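PDB 3NNR: transcriptional regulator, TetR family from Marinobacter aquaeolei, which probably binds DNA and controls transcription, as a helix-turn-helix regulator that forms a dimer in the crystal. Local coordinates for residues 13-18 against 93-98; 5-10 against 43-48; 186-191 against 208-213. One frame throughout, in Å; residues are numbered along the deposited sequence.

Contact 1 of 3, residues 13-18 against 93-98; sequences SSLELF and WSYRFF. With SO4 (sulfate ion), chain D.
L15 and F18, about one turn apart on helix 6-21, meet F97 and Y95 where helix 78-94 breaks off and helix 96-100 begins. The apolar contacts come first. With CG of L15 anti to the backbone N (chi1 177°), its CD1 is carried forward to lie 3.7 Å from F97 CE1 and 3.9 Å from Y95 CD2, and L15 and F97 cross at nearly a right angle. The same methyl rests against a carbonyl oxygen, L15 CD1 lying 3.6 Å from S94 O. F18 instead lies alongside F97, both pointing the same way: F18 CB approaches F97 CG at 3.5 Å, and F18 CD2 rests over one face of the F97 ring. The two ring planes meet obliquely at 42°, while F98 CB covers the other face of F97.

The polar contacts lie beside this cluster. N19 binds S94 O through its ND2, and N19 OD1 takes the N-H of F97. Within 93-98, R96 NE donates to W93 O at 2.9 Å, its guanidinium over the indole, and R96 NH1 makes a weak bond to a sulfate ion.

The chemistry implies a join made by apolar fit between these segments, with N19 supplying directional bonds at the helix break.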
# COMPACT_ATOMS: atom_id res chain seq x y z
N SER A 13 -0.37 -25.87 -5.78
CA SER A 13 0.71 -25.58 -6.72
C SER A 13 0.55 -24.24 -7.43
O SER A 13 1.55 -23.55 -7.65
CB SER A 13 0.87 -26.69 -7.75
OG SER A 13 1.42 -27.84 -7.15
N SER A 14 -0.67 -23.87 -7.80
CA SER A 14 -0.91 -22.57 -8.43
C SER A 14 -0.50 -21.45 -7.49
O SER A 14 0.20 -20.52 -7.90
CB SER A 14 -2.34 -22.40 -8.83
OG SER A 14 -2.63 -23.33 -9.83
N LEU A 15 -0.91 -21.56 -6.22
CA LEU A 15 -0.51 -20.59 -5.19
C LEU A 15 1.03 -20.43 -5.09
O LEU A 15 1.52 -19.31 -5.03
CB LEU A 15 -1.11 -20.98 -3.82
CG LEU A 15 -0.76 -20.14 -2.58
CD1 LEU A 15 -1.29 -18.73 -2.71
CD2 LEU A 15 -1.28 -20.85 -1.32
N GLU A 16 1.75 -21.56 -5.11
CA GLU A 16 3.23 -21.61 -5.02
C GLU A 16 3.87 -20.90 -6.21
O GLU A 16 4.79 -20.09 -6.04
CB GLU A 16 3.76 -23.06 -4.99
CG GLU A 16 5.30 -23.20 -4.77
CD GLU A 16 5.87 -24.55 -5.21
OE1 GLU A 16 5.16 -25.58 -5.13
OE2 GLU A 16 7.04 -24.57 -5.64
N LEU A 17 3.39 -21.22 -7.41
CA LEU A 17 3.90 -20.62 -8.66
C LEU A 17 3.55 -19.12 -8.71
O LEU A 17 4.42 -18.32 -8.99
CB LEU A 17 3.41 -21.38 -9.89
CG LEU A 17 3.96 -22.80 -10.10
CD1 LEU A 17 3.12 -23.51 -11.10
CD2 LEU A 17 5.44 -22.83 -10.53
N PHE A 18 2.31 -18.75 -8.37
CA PHE A 18 1.93 -17.33 -8.33
C PHE A 18 2.80 -16.53 -7.34
O PHE A 18 3.27 -15.49 -7.71
CB PHE A 18 0.44 -17.08 -8.04
CG PHE A 18 -0.54 -17.68 -9.05
CD1 PHE A 18 -0.19 -17.96 -10.38
CD2 PHE A 18 -1.87 -17.89 -8.67
CE1 PHE A 18 -1.15 -18.52 -11.28
CE2 PHE A 18 -2.83 -18.42 -9.56
CZ PHE A 18 -2.45 -18.73 -10.87
N TRP A 93 1.68 -12.93 3.86
CA TRP A 93 2.86 -13.60 3.29
C TRP A 93 2.42 -14.80 2.47
O TRP A 93 2.86 -14.96 1.32
CB TRP A 93 3.90 -14.05 4.36
CG TRP A 93 5.01 -14.87 3.76
CD1 TRP A 93 5.13 -16.25 3.74
CD2 TRP A 93 6.14 -14.37 3.03
NE1 TRP A 93 6.28 -16.62 3.06
CE2 TRP A 93 6.92 -15.49 2.62
CE3 TRP A 93 6.57 -13.09 2.69
CZ2 TRP A 93 8.11 -15.35 1.88
CZ3 TRP A 93 7.77 -12.95 1.94
CH2 TRP A 93 8.52 -14.08 1.55
N SER A 94 1.56 -15.64 3.06
CA SER A 94 1.19 -16.91 2.41
C SER A 94 0.43 -16.72 1.09
O SER A 94 0.47 -17.61 0.23
CB SER A 94 0.43 -17.83 3.39
OG SER A 94 1.26 -18.21 4.49
N TYR A 95 -0.25 -15.58 0.94
CA TYR A 95 -1.02 -15.26 -0.24
C TYR A 95 -0.45 -13.99 -0.88
O TYR A 95 -1.17 -13.23 -1.53
CB TYR A 95 -2.49 -15.12 0.17
CG TYR A 95 -3.11 -16.45 0.57
CD1 TYR A 95 -2.86 -17.00 1.83
CD2 TYR A 95 -3.94 -17.16 -0.31
CE1 TYR A 95 -3.40 -18.23 2.22
CE2 TYR A 95 -4.50 -18.43 0.08
CZ TYR A 95 -4.23 -18.95 1.36
OH TYR A 95 -4.74 -20.19 1.80
N ARG A 96 0.87 -13.80 -0.77
CA ARG A 96 1.54 -12.58 -1.26
C ARG A 96 1.26 -12.22 -2.72
O ARG A 96 1.29 -11.03 -3.06
CB ARG A 96 3.07 -12.56 -0.94
CG ARG A 96 3.94 -13.35 -1.90
CD ARG A 96 5.32 -13.76 -1.33
NE ARG A 96 5.12 -14.96 -0.54
CZ ARG A 96 5.70 -16.15 -0.72
NH1 ARG A 96 6.67 -16.35 -1.61
NH2 ARG A 96 5.35 -17.15 0.09
N PHE A 97 1.00 -13.23 -3.55
CA PHE A 97 0.69 -13.01 -4.99
C PHE A 97 -0.55 -12.12 -5.22
O PHE A 97 -0.62 -11.40 -6.21
CB PHE A 97 0.48 -14.34 -5.75
CG PHE A 97 -0.95 -14.83 -5.71
CD1 PHE A 97 -1.44 -15.48 -4.61
CD2 PHE A 97 -1.84 -14.53 -6.77
CE1 PHE A 97 -2.79 -15.90 -4.55
CE2 PHE A 97 -3.16 -14.91 -6.72
CZ PHE A 97 -3.65 -15.59 -5.60
N PHE A 98 -1.50 -12.21 -4.31
CA PHE A 98 -2.78 -11.51 -4.44
C PHE A 98 -2.64 -9.99 -4.39
O PHE A 98 -2.98 -9.31 -5.36
CB PHE A 98 -3.75 -12.04 -3.40
CG PHE A 98 -5.14 -11.57 -3.58
CD1 PHE A 98 -5.96 -12.15 -4.52
CD2 PHE A 98 -5.66 -10.57 -2.77
CE1 PHE A 98 -7.26 -11.73 -4.69
CE2 PHE A 98 -6.96 -10.13 -2.93
CZ PHE A 98 -7.76 -10.71 -3.89
S SO4 D . 9.15 -13.85 -3.33
O1 SO4 D . 10.27 -13.51 -2.45
O2 SO4 D . 9.34 -13.52 -4.77
O3 SO4 D . 8.96 -15.31 -3.22
O4 SO4 D . 8.09 -13.01 -2.79

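Contact 2 of 3, residues 5-10 against 43-48; sequences KTRDKI and YYHFRN
R7 runs outward across H45 and F46, and its course from CB to the guanidinium summarises how helix 6-21 meets the end of helix 39-45. Its CB sits 3.7 Å from H45 ND1, at the rim of the imidazole, while R7 CA lies over that face; Y44 CD2 covers the other. CG lies between H45 ND1 and F46 CE2. Because CG stands anti to the backbone N (chi1 -177°) and the chain stays extended to NE, the charged end is carried to the far end of the F46 ring. There F46 CZ lies over the centre of the guanidinium, 4.0 Å from R7 CZ, the two planes inclined at 33°. The terminal nitrogens part company: NH1 approaches H45 O at 3.6 Å without a hydrogen bond, whereas NH2 passes 3.9 Å from F46 CE1 and forms a salt bridge with E55 on helix 49-67, which would fix the rotation of the group.

Deeper in, I10 fills the angle between the same two rings. Its CD1 touches H45 CD2 at 3.8 Å, and its CG2 reaches F46 CD2 at the same separation. T6 CG2 adds a methyl near H45 NE2.

Such packing of the first helix against the end of the predicted recognition helix is characteristic of the three-helix DNA-binding domain of TetR regulators, built round a helix-turn-helix.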
# COMPACT_ATOMS: atom_id res chain seq x y z
N LYS A 5 -6.49 -34.69 -3.22
CA LYS A 5 -7.14 -34.85 -4.54
C LYS A 5 -6.46 -33.93 -5.56
O LYS A 5 -5.91 -32.88 -5.22
CB LYS A 5 -8.68 -34.67 -4.47
CG LYS A 5 -9.47 -35.61 -5.44
CD LYS A 5 -9.69 -35.05 -6.85
CE LYS A 5 -9.67 -36.15 -7.90
NZ LYS A 5 -10.55 -37.29 -7.54
N THR A 6 -6.43 -34.39 -6.82
CA THR A 6 -5.81 -33.68 -7.96
C THR A 6 -6.13 -32.17 -7.96
O THR A 6 -5.25 -31.35 -8.19
CB THR A 6 -6.25 -34.29 -9.33
OG1 THR A 6 -5.90 -35.68 -9.39
CG2 THR A 6 -5.61 -33.58 -10.51
N ARG A 7 -7.39 -31.84 -7.71
CA ARG A 7 -7.89 -30.47 -7.62
C ARG A 7 -7.18 -29.65 -6.53
O ARG A 7 -6.86 -28.48 -6.73
CB ARG A 7 -9.38 -30.53 -7.26
CG ARG A 7 -10.10 -29.19 -7.19
CD ARG A 7 -11.41 -29.27 -6.46
NE ARG A 7 -12.03 -27.95 -6.47
CZ ARG A 7 -12.70 -27.42 -7.52
NH1 ARG A 7 -12.85 -28.09 -8.69
NH2 ARG A 7 -13.22 -26.21 -7.41
N ASP A 8 -7.01 -30.26 -5.36
CA ASP A 8 -6.36 -29.57 -4.23
C ASP A 8 -4.87 -29.30 -4.53
O ASP A 8 -4.36 -28.26 -4.13
CB ASP A 8 -6.59 -30.32 -2.91
CG ASP A 8 -8.05 -30.29 -2.45
OD1 ASP A 8 -8.72 -29.22 -2.54
OD2 ASP A 8 -8.53 -31.34 -1.97
N LYS A 9 -4.21 -30.23 -5.23
CA LYS A 9 -2.85 -30.03 -5.69
C LYS A 9 -2.81 -28.84 -6.63
O LYS A 9 -1.94 -27.95 -6.48
CB LYS A 9 -2.27 -31.25 -6.43
CG LYS A 9 -1.90 -32.47 -5.60
CD LYS A 9 -1.28 -33.57 -6.51
CE LYS A 9 -0.89 -34.83 -5.73
NZ LYS A 9 -0.50 -35.98 -6.62
N ILE A 10 -3.76 -28.78 -7.58
CA ILE A 10 -3.82 -27.68 -8.52
C ILE A 10 -3.88 -26.33 -7.80
O ILE A 10 -3.17 -25.42 -8.20
CB ILE A 10 -4.99 -27.79 -9.55
CG1 ILE A 10 -4.84 -29.00 -10.47
CG2 ILE A 10 -5.04 -26.51 -10.45
CD1 ILE A 10 -6.12 -29.42 -11.12
N TYR A 43 -8.10 -28.52 -17.23
CA TYR A 43 -9.35 -27.93 -17.70
C TYR A 43 -10.60 -28.56 -17.05
O TYR A 43 -11.57 -27.83 -16.79
CB TYR A 43 -9.40 -27.97 -19.24
CG TYR A 43 -10.59 -27.23 -19.85
CD1 TYR A 43 -10.57 -25.85 -20.06
CD2 TYR A 43 -11.73 -27.92 -20.24
CE1 TYR A 43 -11.67 -25.18 -20.63
CE2 TYR A 43 -12.83 -27.27 -20.80
CZ TYR A 43 -12.79 -25.91 -20.99
OH TYR A 43 -13.89 -25.30 -21.54
N TYR A 44 -10.58 -29.86 -16.75
CA TYR A 44 -11.71 -30.56 -16.09
C TYR A 44 -12.07 -29.92 -14.75
O TYR A 44 -13.26 -29.79 -14.41
CB TYR A 44 -11.38 -32.04 -15.88
CG TYR A 44 -12.46 -32.88 -15.16
CD1 TYR A 44 -13.72 -33.08 -15.71
CD2 TYR A 44 -12.18 -33.53 -13.93
CE1 TYR A 44 -14.72 -33.89 -15.03
CE2 TYR A 44 -13.17 -34.34 -13.26
CZ TYR A 44 -14.42 -34.51 -13.81
OH TYR A 44 -15.37 -35.28 -13.15
N HIS A 45 -11.03 -29.58 -14.00
CA HIS A 45 -11.14 -28.98 -12.68
C HIS A 45 -11.34 -27.46 -12.78
O HIS A 45 -12.11 -26.92 -12.01
CB HIS A 45 -9.89 -29.34 -11.83
CG HIS A 45 -9.76 -30.81 -11.55
ND1 HIS A 45 -10.55 -31.46 -10.63
CD2 HIS A 45 -8.93 -31.75 -12.07
CE1 HIS A 45 -10.24 -32.75 -10.61
NE2 HIS A 45 -9.25 -32.95 -11.47
N PHE A 46 -10.66 -26.78 -13.72
CA PHE A 46 -10.72 -25.31 -13.88
C PHE A 46 -10.69 -24.82 -15.32
O PHE A 46 -9.65 -24.91 -15.98
CB PHE A 46 -9.54 -24.63 -13.13
CG PHE A 46 -9.54 -24.88 -11.65
CD1 PHE A 46 -10.39 -24.16 -10.82
CD2 PHE A 46 -8.72 -25.86 -11.09
CE1 PHE A 46 -10.43 -24.40 -9.44
CE2 PHE A 46 -8.74 -26.12 -9.71
CZ PHE A 46 -9.60 -25.37 -8.88
N ARG A 47 -11.80 -24.22 -15.76
CA ARG A 47 -11.96 -23.67 -17.13
C ARG A 47 -10.93 -22.61 -17.52
O ARG A 47 -10.64 -22.47 -18.69
CB ARG A 47 -13.39 -23.11 -17.34
N ASN A 48 -10.36 -21.89 -16.55
CA ASN A 48 -9.34 -20.84 -16.84
C ASN A 48 -8.62 -20.40 -15.57
O ASN A 48 -9.08 -20.72 -14.48
CB ASN A 48 -9.99 -19.62 -17.52
CG ASN A 48 -11.18 -19.04 -16.72
OD1 ASN A 48 -11.06 -18.68 -15.54
ND2 ASN A 48 -12.33 -18.97 -17.37

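Contact 3 of 3, residues 186-191 against 208-213; sequences GIYQVL and ALREKY
Y188 O is approached by two donors: R210 NE, through a long, weak hydrogen bond of 3.5 Å with an N-H...O angle of 145°, and the hydroxyl of T192, one turn further along helix 186-194. The same T192 OG1 also bonds R210 NH2, so the arginine and the threonine are linked to each other as well as to the carbonyl.

R210 reaches this position as an extended chain. Its CG passes 3.5 Å from Y188 CD1, its CD runs 3.9 Å from L191 CB, and its guanidinium and the tyrosine ring are inclined by 21°. Y188 CE1 stands over the centre of the guanidinium, 3.3 Å from R210 CZ. Y188 makes this possible by keeping CG anti to its own backbone N (chi1 177°), which swings the ring alongside the arginine. A leucine in place of R210 would probably deprive T192 OG1 and Y188 O of a donor and leave the Y188 ring without its flat, charged neighbour.

At the other end of the contact the chemistry turns apolar. I187 lies over one face of Y213: its CG2 makes a CH-pi contact 3.9 Å from the ring centroid, and its CD1 touches Y213 CE1 at 3.5 Å. The ring's hydroxyl is bonded to E86 of helix 78-94; L85 and F89 of the same helix also pack on I187.

A150 of the second subunit packs on both Y188 and R210, and Q189 O accepts a bond from N154 of that subunit. The arrangement is a pairing of two successive helices running in roughly opposite directions, typical of the all-helical C-terminal domain of TetR regulators, and here it lies beside the subunit interface.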
# COMPACT_ATOMS: atom_id res chain seq x y z
N GLY A 186 6.38 -5.18 10.71
CA GLY A 186 5.31 -4.22 10.41
C GLY A 186 4.32 -4.03 11.56
O GLY A 186 3.53 -3.07 11.55
N ILE A 187 4.34 -4.95 12.52
CA ILE A 187 3.55 -4.83 13.75
C ILE A 187 3.99 -3.58 14.54
O ILE A 187 3.15 -2.88 15.09
CB ILE A 187 3.67 -6.09 14.61
CG1 ILE A 187 2.95 -7.26 13.92
CG2 ILE A 187 3.07 -5.87 16.00
CD1 ILE A 187 3.11 -8.56 14.67
N TYR A 188 5.30 -3.30 14.56
CA TYR A 188 5.87 -2.11 15.18
C TYR A 188 5.20 -0.85 14.61
O TYR A 188 4.82 0.05 15.38
CB TYR A 188 7.40 -2.09 14.95
CG TYR A 188 8.17 -0.87 15.46
CD1 TYR A 188 8.35 -0.64 16.84
CD2 TYR A 188 8.80 0.02 14.57
CE1 TYR A 188 9.09 0.47 17.30
CE2 TYR A 188 9.54 1.12 15.03
CZ TYR A 188 9.68 1.34 16.39
OH TYR A 188 10.41 2.44 16.83
N GLN A 189 5.03 -0.83 13.29
CA GLN A 189 4.39 0.30 12.60
C GLN A 189 2.89 0.43 12.92
O GLN A 189 2.41 1.56 13.04
CB GLN A 189 4.61 0.22 11.08
CG GLN A 189 6.09 0.37 10.67
CD GLN A 189 6.68 1.70 11.01
OE1 GLN A 189 6.07 2.73 10.77
NE2 GLN A 189 7.88 1.70 11.56
N VAL A 190 2.18 -0.69 13.03
CA VAL A 190 0.75 -0.67 13.40
C VAL A 190 0.58 -0.20 14.85
O VAL A 190 -0.28 0.63 15.13
CB VAL A 190 0.06 -2.04 13.22
CG1 VAL A 190 -1.35 -1.98 13.74
CG2 VAL A 190 0.04 -2.43 11.72
N LEU A 191 1.42 -0.70 15.75
CA LEU A 191 1.34 -0.31 17.16
C LEU A 191 1.74 1.16 17.37
O LEU A 191 1.27 1.79 18.32
CB LEU A 191 2.12 -1.29 18.05
CG LEU A 191 1.56 -2.73 18.08
CD1 LEU A 191 2.50 -3.66 18.80
CD2 LEU A 191 0.19 -2.82 18.72
N ALA A 208 6.42 -1.99 25.62
CA ALA A 208 7.37 -3.10 25.86
C ALA A 208 7.20 -4.19 24.81
O ALA A 208 8.19 -4.72 24.28
CB ALA A 208 7.21 -3.68 27.28
N LEU A 209 5.94 -4.49 24.52
CA LEU A 209 5.54 -5.44 23.49
C LEU A 209 5.93 -4.95 22.10
O LEU A 209 6.46 -5.73 21.29
CB LEU A 209 4.01 -5.63 23.54
CG LEU A 209 3.32 -6.62 22.59
CD1 LEU A 209 3.83 -8.08 22.77
CD2 LEU A 209 1.82 -6.54 22.84
N ARG A 210 5.65 -3.66 21.83
CA ARG A 210 5.99 -3.00 20.55
C ARG A 210 7.48 -3.14 20.24
O ARG A 210 7.84 -3.55 19.14
CB ARG A 210 5.52 -1.53 20.57
CG ARG A 210 5.97 -0.66 19.39
CD ARG A 210 5.21 0.66 19.35
NE ARG A 210 5.77 1.59 18.36
CZ ARG A 210 6.77 2.47 18.58
NH1 ARG A 210 7.40 2.56 19.75
NH2 ARG A 210 7.19 3.25 17.57
N GLU A 211 8.32 -2.84 21.24
CA GLU A 211 9.78 -3.00 21.12
C GLU A 211 10.27 -4.38 20.69
O GLU A 211 11.23 -4.47 19.92
CB GLU A 211 10.50 -2.60 22.42
CG GLU A 211 10.53 -1.12 22.65
CD GLU A 211 11.37 -0.42 21.61
OE1 GLU A 211 12.61 -0.67 21.59
OE2 GLU A 211 10.79 0.34 20.81
N LYS A 212 9.59 -5.44 21.15
CA LYS A 212 9.96 -6.81 20.74
C LYS A 212 9.83 -7.02 19.22
O LYS A 212 10.43 -7.95 18.71
CB LYS A 212 9.20 -7.91 21.54
N TYR A 213 9.11 -6.16 18.49
CA TYR A 213 8.98 -6.25 17.01
C TYR A 213 9.83 -5.27 16.16
O TYR A 213 9.59 -5.16 14.97
CB TYR A 213 7.50 -6.09 16.62
CG TYR A 213 6.60 -7.20 17.11
CD1 TYR A 213 6.52 -8.41 16.43
CD2 TYR A 213 5.77 -7.01 18.23
CE1 TYR A 213 5.66 -9.44 16.86
CE2 TYR A 213 4.91 -8.03 18.67
CZ TYR A 213 4.86 -9.25 17.99
OH TYR A 213 4.01 -10.26 18.44

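How the contacts relate
From the N terminus, helix 6-21 opens two contacts in succession: 5-10 begins contact 2 and 13-18 begins contact 1. Contact 2 closes first, at 43-48, bringing the end of helix 39-45 back to the start of the chain. Contact 1 closes only at 93-98, so the two loops cross rather than nest, their centres 16 Å apart. One helix thereby joins the helix-turn-helix region on one stretch and the larger helical domain on the next. Contact 3 follows in series, a short loop between helices 186-194 and 200-211. Its centre lies 41 Å from that of contact 2, on the opposite side of the chain's centre.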